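Local coordinates for DNA-binding protein (Silicibacter pomeroyi, PDB 3EUS) that probably binds DNA through a helix-turn-helix domain of the Cro/C1 (XRE) type, within a small all-helical fold, at residues 12-15 / 16-20. Sequence-based numbering, arbitrary orientation.
Sequences HVYL and CQRLR
The carbonyl oxygen of Val13 is gripped twice: Gln17 N donates to Val13 O at 3.0 Å, the usual bond between residues four apart in an α-helix, and a water donates a second bond, its oxygen 2.8 Å from Val13 O. That water also accepts a long, weak bond from Arg20 NH2, a loose bridge between the two residues.

One residue further along, Tyr14 and Arg18 illustrate how an i to i+4 pair can combine apolar and polar contact. Both side chains run the same way. The arginine leaves its backbone with CG opposite the carbonyl carbon (chi1 -64°), which lays that methylene over one face of the tyrosine ring as a CH-π contact, 4.0 Å from Arg18 CG to the centroid of the Tyr14 ring. Bends at the next two torsions then bring the guanidinium round to the phenol, where Arg18 NH1 donates to Tyr14 OH at 3.0 Å. The bond is rather bent, 136° at the hydrogen, with the oxygen near the guanidinium edge but tilted from its plane; ring and guanidinium stand almost perpendicular. NH2 of the same arginine forms a salt bridge with Glu74, which helps to fix the group's orientation.

Elsewhere on the helix, Leu15 CD1 rests against Leu19 CG at 4.0 Å, alongside the backbone bond from Leu19 N to Leu15 O.

Helix 10-25 thus presents two distinct surfaces to its neighbours in the all-helical bundle of a Cro/C1-type helix-turn-helix protein. Tyr14 and Arg18 pack on helix 72-81 through Thr78, Ile79 and Ile75, whereas Leu15 and Leu19 meet Phe59 of helix 56-65; Leu19 also reaches Val47 of helix 41-48, and Leu15 touches Ile57 of the second subunit.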
loop_
_atom_site.group_PDB
_atom_site.type_symbol
_atom_site.label_atom_id
_atom_site.label_comp_id
_atom_site.label_asym_id
_atom_site.label_seq_id
_atom_site.Cartn_x
_atom_site.Cartn_y
_atom_site.Cartn_z
ATOM N N HIS A 12 -8.320 7.263 -0.527
ATOM C CA HIS A 12 -7.090 8.071 -0.564
ATOM C C HIS A 12 -7.061 9.092 0.545
ATOM O O HIS A 12 -6.023 9.306 1.185
ATOM C CB HIS A 12 -7.019 8.866 -1.846
ATOM C CG HIS A 12 -6.833 8.014 -3.033
ATOM N ND1 HIS A 12 -7.890 7.612 -3.822
ATOM C CD2 HIS A 12 -5.720 7.455 -3.560
ATOM C CE1 HIS A 12 -7.430 6.831 -4.789
ATOM N NE2 HIS A 12 -6.120 6.718 -4.648
ATOM N N VAL A 13 -8.192 9.741 0.747
ATOM C CA VAL A 13 -8.286 10.766 1.784
ATOM C C VAL A 13 -8.005 10.114 3.159
ATOM O O VAL A 13 -7.215 10.596 3.960
ATOM C CB VAL A 13 -9.671 11.443 1.710
ATOM C CG1 VAL A 13 -10.061 12.123 3.021
ATOM C CG2 VAL A 13 -9.726 12.413 0.559
ATOM N N TYR A 14 -8.610 8.961 3.389
ATOM C CA TYR A 14 -8.345 8.181 4.634
ATOM C C TYR A 14 -6.886 7.752 4.758
ATOM O O TYR A 14 -6.279 7.895 5.800
ATOM C CB TYR A 14 -9.261 6.971 4.694
ATOM C CG TYR A 14 -8.972 6.041 5.821
ATOM C CD1 TYR A 14 -9.372 6.349 7.120
ATOM C CD2 TYR A 14 -8.310 4.861 5.609
ATOM C CE1 TYR A 14 -9.102 5.502 8.161
ATOM C CE2 TYR A 14 -8.020 4.033 6.639
ATOM C CZ TYR A 14 -8.435 4.344 7.901
ATOM O OH TYR A 14 -8.154 3.502 8.936
ATOM N N LEU A 15 -6.311 7.205 3.704
ATOM C CA LEU A 15 -4.954 6.721 3.750
ATOM C C LEU A 15 -4.056 7.897 4.135
ATOM O O LEU A 15 -3.193 7.797 5.017
ATOM C CB LEU A 15 -4.542 6.171 2.398
ATOM C CG LEU A 15 -3.066 5.848 2.234
ATOM C CD1 LEU A 15 -2.539 4.844 3.321
ATOM C CD2 LEU A 15 -2.801 5.289 0.813
ATOM N N CYS A 16 -4.340 9.047 3.531
ATOM C CA CYS A 16 -3.493 10.193 3.741
ATOM C C CYS A 16 -3.594 10.659 5.155
ATOM O O CYS A 16 -2.581 11.058 5.728
ATOM C CB CYS A 16 -3.819 11.284 2.762
ATOM S SG CYS A 16 -3.039 10.817 1.171
ATOM N N GLN A 17 -4.805 10.629 5.707
ATOM C CA GLN A 17 -4.997 10.968 7.097
ATOM C C GLN A 17 -4.148 10.050 7.990
ATOM O O GLN A 17 -3.503 10.497 8.949
ATOM C CB GLN A 17 -6.526 10.886 7.440
ATOM C CG GLN A 17 -6.855 10.930 8.872
ATOM C CD GLN A 17 -6.344 12.142 9.589
ATOM O OE1 GLN A 17 -6.113 12.097 10.824
ATOM N NE2 GLN A 17 -6.219 13.257 8.868
ATOM N N ARG A 18 -4.212 8.760 7.732
ATOM C CA ARG A 18 -3.428 7.783 8.524
ATOM C C ARG A 18 -1.934 7.953 8.340
ATOM O O ARG A 18 -1.193 7.775 9.319
ATOM C CB ARG A 18 -3.795 6.326 8.199
ATOM C CG ARG A 18 -5.188 5.904 8.536
ATOM C CD ARG A 18 -5.597 6.258 10.022
ATOM N NE ARG A 18 -4.770 5.487 10.955
ATOM C CZ ARG A 18 -5.129 4.326 11.524
ATOM N NH1 ARG A 18 -6.283 3.751 11.229
ATOM N NH2 ARG A 18 -4.329 3.758 12.419
ATOM N N LEU A 19 -1.481 8.303 7.141
ATOM C CA LEU A 19 -0.029 8.528 6.926
ATOM C C LEU A 19 0.425 9.695 7.775
ATOM O O LEU A 19 1.451 9.647 8.501
ATOM C CB LEU A 19 0.229 8.787 5.486
ATOM C CG LEU A 19 0.164 7.560 4.587
ATOM C CD1 LEU A 19 0.297 8.033 3.137
ATOM C CD2 LEU A 19 1.249 6.592 4.998
ATOM N N ARG A 20 -0.353 10.760 7.724
ATOM C CA ARG A 20 -0.010 11.955 8.491
ATOM C C ARG A 20 -0.087 11.664 9.984
ATOM O O ARG A 20 0.762 12.119 10.750
ATOM C CB ARG A 20 -0.928 13.161 8.117
ATOM C CG ARG A 20 -0.720 14.386 8.978
ATOM C CD ARG A 20 -1.686 15.581 8.616
ATOM N NE ARG A 20 -3.055 15.130 8.313
ATOM C CZ ARG A 20 -3.555 15.037 7.066
ATOM N NH1 ARG A 20 -2.846 15.465 6.001
ATOM N NH2 ARG A 20 -4.810 14.620 6.877
HETATM O O HOH W 1 -6.780 13.374 4.327
#